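Local coordinates for oligopeptide ABC transporter, periplasmic oligopeptide-binding protein, putative (Thermotoga maritima MSB8, PDB 5IPW), which probably binds oligopeptides in the periplasm and delivers them to a membrane ABC transporter, at residues A[153-158]-A[170-175]; A[393-398]-A[497-502]; A[506-511]-A[553-558]. All coordinates share one frame; numbering follows the deposited sequence.

Interaction 1. Residues A[153-158]-A[170-175]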
loop_
_atom_site.group_PDB
_atom_site.type_symbol
_atom_site.label_atom_id
_atom_site.label_comp_id
_atom_site.label_asym_id
_atom_site.label_seq_id
_atom_site.Cartn_x
_atom_site.Cartn_y
_atom_site.Cartn_z
ATOM N N TYR A 153 17.367 6.157 3.914
ATOM C CA TYR A 153 18.412 6.973 4.543
ATOM C C TYR A 153 19.616 6.141 4.995
ATOM O O TYR A 153 20.732 6.657 5.047
ATOM C CB TYR A 153 17.863 7.771 5.727
ATOM C CG TYR A 153 18.838 8.801 6.282
ATOM C CD1 TYR A 153 18.891 10.098 5.767
ATOM C CD2 TYR A 153 19.706 8.479 7.321
ATOM C CE1 TYR A 153 19.778 11.041 6.276
ATOM C CE2 TYR A 153 20.594 9.413 7.840
ATOM C CZ TYR A 153 20.628 10.692 7.315
ATOM O OH TYR A 153 21.507 11.620 7.830
ATOM N N ASN A 154 19.390 4.869 5.329
ATOM C CA ASN A 154 20.474 3.973 5.752
ATOM C C ASN A 154 21.378 3.578 4.592
ATOM O O ASN A 154 22.566 3.318 4.788
ATOM C CB ASN A 154 19.924 2.740 6.469
ATOM C CG ASN A 154 19.508 3.041 7.901
ATOM O OD1 ASN A 154 20.116 3.879 8.570
ATOM N ND2 ASN A 154 18.470 2.358 8.379
ATOM N N ILE A 155 20.823 3.536 3.386
ATOM C CA ILE A 155 21.657 3.608 2.199
ATOM C C ILE A 155 22.208 5.028 2.258
ATOM O O ILE A 155 21.452 5.965 2.504
ATOM C CB ILE A 155 20.858 3.397 0.899
ATOM C CG1 ILE A 155 20.162 2.031 0.928
ATOM C CG2 ILE A 155 21.777 3.523 -0.313
ATOM C CD1 ILE A 155 19.506 1.629 -0.374
ATOM N N GLY A 156 23.509 5.199 2.063
ATOM C CA GLY A 156 24.100 6.536 2.140
ATOM C C GLY A 156 23.453 7.488 1.149
ATOM O O GLY A 156 23.279 7.141 -0.022
ATOM N N VAL A 157 23.084 8.681 1.612
ATOM C CA VAL A 157 22.452 9.674 0.741
ATOM C C VAL A 157 22.935 11.096 1.026
ATOM O O VAL A 157 23.052 11.507 2.182
ATOM C CB VAL A 157 20.905 9.617 0.834
ATOM C CG1 VAL A 157 20.408 10.054 2.207
ATOM C CG2 VAL A 157 20.269 10.455 -0.269
ATOM N N LYS A 158 23.210 11.836 -0.047
ATOM C CA LYS A 158 23.549 13.252 0.039
ATOM C C LYS A 158 22.470 14.043 -0.701
ATOM O O LYS A 158 22.152 13.742 -1.854
ATOM C CB LYS A 158 24.932 13.520 -0.576
ATOM C CG LYS A 158 25.880 14.309 0.322
ATOM C CD LYS A 158 25.369 15.708 0.647
ATOM C CE LYS A 158 26.098 16.311 1.842
ATOM N NZ LYS A 158 25.261 17.317 2.555
ATOM N N GLU A 170 21.654 12.195 -4.063
ATOM C CA GLU A 170 22.761 11.353 -4.521
ATOM C C GLU A 170 22.986 10.232 -3.523
ATOM O O GLU A 170 23.347 10.478 -2.371
ATOM C CB GLU A 170 24.050 12.162 -4.689
ATOM C CG GLU A 170 25.253 11.329 -5.128
ATOM C CD GLU A 170 26.388 12.165 -5.700
ATOM O OE1 GLU A 170 27.066 11.686 -6.636
ATOM O OE2 GLU A 170 26.596 13.303 -5.222
ATOM N N PHE A 171 22.769 9.001 -3.971
ATOM C CA PHE A 171 23.000 7.828 -3.137
ATOM C C PHE A 171 24.406 7.269 -3.367
ATOM O O PHE A 171 25.005 7.488 -4.419
ATOM C CB PHE A 171 21.958 6.751 -3.446
ATOM C CG PHE A 171 20.576 7.090 -2.973
ATOM C CD1 PHE A 171 20.203 6.835 -1.667
ATOM C CD2 PHE A 171 19.646 7.656 -3.836
ATOM C CE1 PHE A 171 18.927 7.142 -1.222
ATOM C CE2 PHE A 171 18.368 7.963 -3.399
ATOM C CZ PHE A 171 18.009 7.706 -2.089
ATOM N N SER A 172 24.935 6.560 -2.374
ATOM C CA SER A 172 26.160 5.789 -2.567
ATOM C C SER A 172 25.767 4.508 -3.282
ATOM O O SER A 172 25.046 3.707 -2.706
ATOM C CB SER A 172 26.815 5.453 -1.227
ATOM O OG SER A 172 25.875 4.924 -0.309
ATOM N N LYS A 173 26.233 4.331 -4.522
ATOM C CA LYS A 173 25.840 3.203 -5.393
ATOM C C LYS A 173 24.475 3.439 -6.058
ATOM O O LYS A 173 23.779 4.406 -5.730
ATOM C CB LYS A 173 25.807 1.879 -4.618
ATOM C CG LYS A 173 24.471 1.572 -3.944
ATOM C CD LYS A 173 24.652 0.791 -2.658
ATOM C CE LYS A 173 23.440 -0.080 -2.409
ATOM N NZ LYS A 173 23.425 -0.596 -1.018
ATOM N N PRO A 174 24.082 2.549 -6.992
ATOM C CA PRO A 174 22.742 2.677 -7.544
ATOM C C PRO A 174 21.651 2.218 -6.589
ATOM O O PRO A 174 21.909 1.449 -5.661
ATOM C CB PRO A 174 22.798 1.780 -8.785
ATOM C CG PRO A 174 24.237 1.809 -9.175
ATOM C CD PRO A 174 24.902 1.665 -7.837
ATOM N N TYR A 175 20.436 2.701 -6.837
ATOM C CA TYR A 175 19.298 2.444 -5.964
ATOM C C TYR A 175 17.988 2.748 -6.690
ATOM O O TYR A 175 17.346 3.772 -6.452
ATOM C CB TYR A 175 19.431 3.281 -4.691
ATOM C CG TYR A 175 18.374 3.024 -3.643
ATOM C CD1 TYR A 175 17.920 1.734 -3.373
ATOM C CD2 TYR A 175 17.849 4.073 -2.896
ATOM C CE1 TYR A 175 16.960 1.503 -2.401
ATOM C CE2 TYR A 175 16.888 3.853 -1.924
ATOM C CZ TYR A 175 16.446 2.570 -1.679
ATOM O OH TYR A 175 15.497 2.356 -0.710
#
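I155 and V157 supply the apolar half of this contact, each placing a methyl group over an aromatic ring of the facing segment. The CD1 of I155 sits over the centre of the Y175 ring, 14° off its normal, a CH-pi contact in which the methyl meets the whole face rather than one edge. With CG1 anti to its carbonyl carbon (chi1 -59°), I155 sends this arm to Y175 while the other branch, CG2, reaches F171 CD1 at 3.9 Å. V157 and F171 lie side by side and point the same way; V157 CG2 covers one face of the phenyl ring toward its rim, 3.7 Å from F171 CE1. Y175 CD2 comes over the opposite face of F171, leaving that ring sandwiched between an aliphatic and an aromatic neighbour, and F178 adds an edge-to-face contact.

V157-K158 and E170-F171 form the open end of the antiparallel beta hairpin of strands 157-163 and 166-171, where strand 157-163 is outermost in a five-stranded sheet. The chain enters this edge strand through I155, the first residue to leave helical geometry after helix 151-154.

The backbone bonds carry the polar half. K158 and E170 form a hydrogen-bonded pair: K158 N to E170 O and E170 N to K158 O both measure 2.7 Å. V157 and F171 are the adjoining non-hydrogen-bonded pair, with F171 CA 3.2 Å from G156 O in a CA-H...O contact. Beyond the regular ladder, G156 O accepts S172 N at 2.9 Å from above its carbonyl plane, 39° out of it, and receives a weak bond from S172 OG at 3.4 Å. On the face of K158 and E170 the CB atoms approach only to 4.4 Å.

Interaction 2. Residues A[393-398]-A[497-502]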
loop_
_atom_site.group_PDB
_atom_site.type_symbol
_atom_site.label_atom_id
_atom_site.label_comp_id
_atom_site.label_asym_id
_atom_site.label_seq_id
_atom_site.Cartn_x
_atom_site.Cartn_y
_atom_site.Cartn_z
ATOM N N GLY A 393 -5.965 -5.080 -11.331
ATOM C CA GLY A 393 -5.824 -3.639 -11.146
ATOM C C GLY A 393 -4.512 -3.256 -10.488
ATOM O O GLY A 393 -4.468 -2.335 -9.669
ATOM N N SER A 394 -3.439 -3.953 -10.857
ATOM C CA SER A 394 -2.129 -3.716 -10.271
ATOM C C SER A 394 -1.069 -3.797 -11.354
ATOM O O SER A 394 -1.184 -4.612 -12.263
ATOM C CB SER A 394 -1.848 -4.734 -9.166
ATOM O OG SER A 394 -1.536 -6.010 -9.694
ATOM N N PRO A 395 -0.018 -2.971 -11.247
ATOM C CA PRO A 395 0.901 -2.759 -12.364
ATOM C C PRO A 395 1.371 -4.030 -13.044
ATOM O O PRO A 395 1.332 -4.119 -14.270
ATOM C CB PRO A 395 2.095 -2.044 -11.718
ATOM C CG PRO A 395 1.921 -2.198 -10.243
ATOM C CD PRO A 395 0.449 -2.295 -10.025
ATOM N N TYR A 396 1.790 -5.008 -12.248
ATOM C CA TYR A 396 2.429 -6.214 -12.769
ATOM C C TYR A 396 1.478 -7.411 -12.819
ATOM O O TYR A 396 1.930 -8.546 -12.995
ATOM C CB TYR A 396 3.652 -6.544 -11.916
ATOM C CG TYR A 396 4.400 -5.310 -11.478
ATOM C CD1 TYR A 396 5.019 -4.488 -12.412
ATOM C CD2 TYR A 396 4.464 -4.946 -10.135
ATOM C CE1 TYR A 396 5.696 -3.344 -12.021
ATOM C CE2 TYR A 396 5.139 -3.806 -9.734
ATOM C CZ TYR A 396 5.753 -3.009 -10.680
ATOM O OH TYR A 396 6.426 -1.880 -10.288
ATOM N N PHE A 397 0.175 -7.145 -12.689
ATOM C CA PHE A 397 -0.871 -8.173 -12.719
ATOM C C PHE A 397 -0.606 -9.275 -13.731
ATOM O O PHE A 397 -0.222 -9.001 -14.872
ATOM C CB PHE A 397 -2.219 -7.537 -13.049
ATOM C CG PHE A 397 -3.338 -8.528 -13.197
ATOM C CD1 PHE A 397 -4.012 -8.986 -12.084
ATOM C CD2 PHE A 397 -3.717 -8.999 -14.446
ATOM C CE1 PHE A 397 -5.049 -9.893 -12.197
ATOM C CE2 PHE A 397 -4.751 -9.907 -14.569
ATOM C CZ PHE A 397 -5.419 -10.352 -13.444
ATOM N N ASP A 398 -0.830 -10.519 -13.312
ATOM C CA ASP A 398 -0.621 -11.668 -14.183
ATOM C C ASP A 398 -1.927 -12.437 -14.362
ATOM O O ASP A 398 -2.409 -13.076 -13.421
ATOM C CB ASP A 398 0.472 -12.580 -13.633
ATOM C CG ASP A 398 0.988 -13.552 -14.677
ATOM O OD1 ASP A 398 0.170 -14.061 -15.473
ATOM O OD2 ASP A 398 2.209 -13.807 -14.717
ATOM N N ALA A 497 -0.569 -7.509 -2.501
ATOM C CA ALA A 497 -0.433 -8.126 -3.815
ATOM C C ALA A 497 -0.835 -7.170 -4.946
ATOM O O ALA A 497 -1.343 -7.603 -5.978
ATOM C CB ALA A 497 -1.266 -9.396 -3.868
ATOM N N ALA A 498 -0.616 -5.871 -4.738
ATOM C CA ALA A 498 -0.765 -4.871 -5.793
ATOM C C ALA A 498 0.610 -4.324 -6.140
ATOM O O ALA A 498 1.072 -4.452 -7.274
ATOM C CB ALA A 498 -1.684 -3.750 -5.344
ATOM N N GLN A 499 1.263 -3.720 -5.150
ATOM C CA GLN A 499 2.622 -3.235 -5.303
ATOM C C GLN A 499 3.522 -4.049 -4.380
ATOM O O GLN A 499 3.768 -3.661 -3.235
ATOM C CB GLN A 499 2.702 -1.743 -4.985
ATOM C CG GLN A 499 4.091 -1.152 -5.165
ATOM C CD GLN A 499 4.710 -1.538 -6.488
ATOM O OE1 GLN A 499 5.409 -2.542 -6.584
ATOM N NE2 GLN A 499 4.426 -0.765 -7.524
ATOM N N PRO A 500 4.012 -5.197 -4.876
ATOM C CA PRO A 500 4.819 -6.102 -4.062
ATOM C C PRO A 500 6.162 -5.527 -3.659
ATOM O O PRO A 500 6.645 -5.847 -2.590
ATOM C CB PRO A 500 5.055 -7.305 -4.986
ATOM C CG PRO A 500 4.133 -7.127 -6.134
ATOM C CD PRO A 500 3.943 -5.659 -6.270
ATOM N N LEU A 501 6.746 -4.677 -4.501
ATOM C CA LEU A 501 8.139 -4.247 -4.336
ATOM C C LEU A 501 8.457 -3.419 -3.084
ATOM O O LEU A 501 9.624 -3.265 -2.729
ATOM C CB LEU A 501 8.603 -3.511 -5.591
ATOM C CG LEU A 501 8.743 -4.434 -6.807
ATOM C CD1 LEU A 501 8.685 -3.649 -8.110
ATOM C CD2 LEU A 501 10.033 -5.241 -6.727
ATOM N N SER A 502 7.432 -2.896 -2.420
ATOM C CA SER A 502 7.598 -2.280 -1.101
ATOM C C SER A 502 7.618 -3.325 0.023
ATOM O O SER A 502 8.022 -3.020 1.147
ATOM C CB SER A 502 6.465 -1.285 -0.844
ATOM O OG SER A 502 5.207 -1.944 -0.810
HETATM O O HOH W 1 1.130 -5.872 -9.945
#
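Y396 and Q499 are brought together by two torsions: Y396 CG stands anti to its carbonyl carbon (chi1 -38°), swinging the ring toward 497-502, and the Q499 chain, extended at its first torsion, bends at chi2 (48°), turning the amide back to the tyrosine. The ring and amide planes are 66° apart. Q499 OE1 approaches the edge of the ring, near its plane, 3.4 Å from Y396 CE2. The same oxygen accepts the backbone N of L501 at 3.3 Å through an in-plane lone pair, and NE2 donates to the carbonyl of G91; the amide is thereby held at both ends, which should fix its rotation.

P500 and L501 continue the packing along the tyrosine. P500 CD lies near the ring plane, 4.0 Å from Y396 CD2, and L501 CD1 comes obliquely to the phenol end, 3.6 Å from Y396 OH. P395, next in the chain to Y396, covers one face of the ring with its CB, while I571 and M575 of helix 568-584 also touch the tyrosine.

No direct hydrogen bond crosses between the segments. A water does the bridging, donating to S394 OG at 2.7 Å and to A498 O at 3.0 Å; its approach to the backbone N of Y396 is too short to be trusted in detail. S394 OG is also bonded to V391 O. Beside the water, S394 CB rests 3.5 Å from A498 O.

Segment 393-398 makes a type I beta turn from S394 to F397, closed by F397 N to S394 O at 2.9 Å. The turn packs through S394, P395 and Y396, and the chain then passes into helix 399-403. Two loops thus meet in the buried interior of a family 5 solute-binding protein, of the type 2 periplasmic-binding-protein fold.

Interaction 3. Residues A[506-511]-A[553-558]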
loop_
_atom_site.group_PDB
_atom_site.type_symbol
_atom_site.label_atom_id
_atom_site.label_comp_id
_atom_site.label_asym_id
_atom_site.label_seq_id
_atom_site.Cartn_x
_atom_site.Cartn_y
_atom_site.Cartn_z
ATOM N N VAL A 506 7.252 -12.036 -0.334
ATOM C CA VAL A 506 6.372 -13.122 -0.767
ATOM C C VAL A 506 6.653 -13.564 -2.206
ATOM O O VAL A 506 6.507 -14.740 -2.533
ATOM C CB VAL A 506 4.884 -12.746 -0.609
ATOM C CG1 VAL A 506 3.980 -13.762 -1.293
ATOM C CG2 VAL A 506 4.528 -12.652 0.865
ATOM N N ILE A 507 7.047 -12.631 -3.061
ATOM C CA ILE A 507 7.351 -12.967 -4.440
ATOM C C ILE A 507 8.809 -13.388 -4.556
ATOM O O ILE A 507 9.120 -14.373 -5.227
ATOM C CB ILE A 507 7.030 -11.794 -5.392
ATOM C CG1 ILE A 507 5.556 -11.812 -5.798
ATOM C CG2 ILE A 507 7.832 -11.886 -6.679
ATOM C CD1 ILE A 507 4.573 -11.974 -4.659
ATOM N N PHE A 508 9.695 -12.649 -3.896
ATOM C CA PHE A 508 11.131 -12.836 -4.059
ATOM C C PHE A 508 11.810 -13.374 -2.804
ATOM O O PHE A 508 11.856 -12.691 -1.781
ATOM C CB PHE A 508 11.771 -11.513 -4.454
ATOM C CG PHE A 508 11.227 -10.953 -5.729
ATOM C CD1 PHE A 508 11.514 -11.565 -6.937
ATOM C CD2 PHE A 508 10.412 -9.832 -5.726
ATOM C CE1 PHE A 508 11.013 -11.065 -8.123
ATOM C CE2 PHE A 508 9.906 -9.325 -6.911
ATOM C CZ PHE A 508 10.208 -9.944 -8.111
ATOM N N PRO A 509 12.346 -14.604 -2.879
ATOM C CA PRO A 509 13.153 -15.117 -1.786
ATOM C C PRO A 509 14.347 -14.228 -1.490
ATOM O O PRO A 509 14.990 -13.745 -2.416
ATOM C CB PRO A 509 13.608 -16.481 -2.302
ATOM C CG PRO A 509 12.513 -16.908 -3.211
ATOM C CD PRO A 509 12.043 -15.650 -3.871
ATOM N N GLY A 510 14.615 -14.001 -0.206
ATOM C CA GLY A 510 15.772 -13.219 0.229
ATOM C C GLY A 510 15.749 -11.750 -0.161
ATOM O O GLY A 510 16.799 -11.106 -0.223
ATOM N N SER A 511 14.561 -11.210 -0.425
ATOM C CA SER A 511 14.417 -9.779 -0.691
ATOM C C SER A 511 14.277 -8.988 0.612
ATOM O O SER A 511 14.414 -7.767 0.616
ATOM C CB SER A 511 13.215 -9.521 -1.587
ATOM O OG SER A 511 12.042 -10.049 -1.007
ATOM N N TYR A 553 16.563 -19.854 -7.161
ATOM C CA TYR A 553 17.759 -19.014 -7.278
ATOM C C TYR A 553 17.590 -17.950 -8.359
ATOM O O TYR A 553 18.250 -16.909 -8.323
ATOM C CB TYR A 553 18.998 -19.852 -7.606
ATOM C CG TYR A 553 19.586 -20.670 -6.467
ATOM C CD1 TYR A 553 19.513 -20.241 -5.140
ATOM C CD2 TYR A 553 20.265 -21.858 -6.729
ATOM C CE1 TYR A 553 20.070 -20.988 -4.115
ATOM C CE2 TYR A 553 20.825 -22.608 -5.710
ATOM C CZ TYR A 553 20.726 -22.169 -4.404
ATOM O OH TYR A 553 21.282 -22.908 -3.387
ATOM N N ARG A 554 16.720 -18.233 -9.326
ATOM C CA ARG A 554 16.436 -17.312 -10.422
ATOM C C ARG A 554 15.606 -16.121 -9.941
ATOM O O ARG A 554 15.918 -14.971 -10.262
ATOM C CB ARG A 554 15.720 -18.054 -11.567
ATOM C CG ARG A 554 16.252 -17.743 -12.962
ATOM C CD ARG A 554 17.776 -17.789 -13.041
ATOM N NE ARG A 554 18.354 -18.869 -12.235
ATOM C CZ ARG A 554 19.603 -18.893 -11.768
ATOM N NH1 ARG A 554 20.449 -17.895 -12.011
ATOM N NH2 ARG A 554 20.015 -19.926 -11.042
ATOM N N LEU A 555 14.556 -16.403 -9.170
ATOM C CA LEU A 555 13.730 -15.351 -8.562
ATOM C C LEU A 555 14.553 -14.350 -7.755
ATOM O O LEU A 555 14.214 -13.171 -7.701
ATOM C CB LEU A 555 12.644 -15.950 -7.665
ATOM C CG LEU A 555 11.398 -16.473 -8.368
ATOM C CD1 LEU A 555 10.531 -17.245 -7.388
ATOM C CD2 LEU A 555 10.597 -15.343 -8.997
ATOM N N VAL A 556 15.630 -14.818 -7.129
ATOM C CA VAL A 556 16.532 -13.923 -6.409
ATOM C C VAL A 556 17.184 -12.977 -7.405
ATOM O O VAL A 556 17.162 -11.765 -7.213
ATOM C CB VAL A 556 17.626 -14.690 -5.637
ATOM C CG1 VAL A 556 18.612 -13.730 -4.992
ATOM C CG2 VAL A 556 17.005 -15.591 -4.576
ATOM N N ASP A 557 17.753 -13.541 -8.470
ATOM C CA ASP A 557 18.428 -12.761 -9.512
ATOM C C ASP A 557 17.524 -11.671 -10.073
ATOM O O ASP A 557 17.955 -10.525 -10.256
ATOM C CB ASP A 557 18.890 -13.674 -10.652
ATOM C CG ASP A 557 20.060 -14.553 -10.260
ATOM O OD1 ASP A 557 21.037 -14.025 -9.687
ATOM O OD2 ASP A 557 20.002 -15.770 -10.536
ATOM N N LEU A 558 16.273 -12.043 -10.334
ATOM C CA LEU A 558 15.264 -11.100 -10.798
ATOM C C LEU A 558 15.103 -9.934 -9.830
ATOM O O LEU A 558 15.125 -8.775 -10.248
ATOM C CB LEU A 558 13.913 -11.800 -10.995
ATOM C CG LEU A 558 13.802 -12.819 -12.137
ATOM C CD1 LEU A 558 12.373 -13.329 -12.244
ATOM C CD2 LEU A 558 14.245 -12.229 -13.468
#
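F508 and P509 press against L555, V556 and L558 of helix 550-564, making the dense side of this contact. The phenyl ring, its CG anti to the carbonyl carbon (chi1 -59°), presents its edge to the helix backbone: F508 CD1 lies 3.2 Å from L555 O, near the ring plane. F508 CE1 meets L558 CB at 4.1 Å, the two side chains crossing at about a right angle, and I507 CG2 sits over one face of the ring. P509 is placed between two helix residues, its CD 3.9 Å from L555 CB and its O 3.5 Å from V556 CG2. L555 CD1 lies 3.9 Å from I507 O, a carbonyl that H582 hydrogen-bonds.

The contact thins toward solvent. G510 and S511 are partly exposed and bury almost nothing on the helix. R554 and D557 make no contact with 506-511; they form a salt bridge, NH1 to OD2 at 2.6 Å, and have second partners in E550 and Y529 respectively.

From F508 to S511 the chain forms a type II beta turn, with G510 at the positive-phi position; S511 OG bonds back to F508 O at 2.8 Å, and the turn docks by its proline on a buried helix face.

Overall arrangement
Interactions 2 and 3 are buried and touch each other, L501 CD2 of the first meeting F508 CE2 of the second at 4.1 Å; their centres are about 15 Å apart. Both use the long loop between strand 489-494 and helix 523-534, and both lean on helix 568-584, where M575 touches Y396 and P500 in interaction 2 and F508 in interaction 3. Interaction 1 lies nearer the surface, on a sheet edge. Chemistry follows place: the hairpin is joined by backbone hydrogen bonds and methyl-on-ring CH-pi contacts, the central loops by a water, apolar packing and an amide at a tyrosine edge, and the loop-helix contact by apolar packing and carbonyl contacts, with no hydrogen bond between its segments.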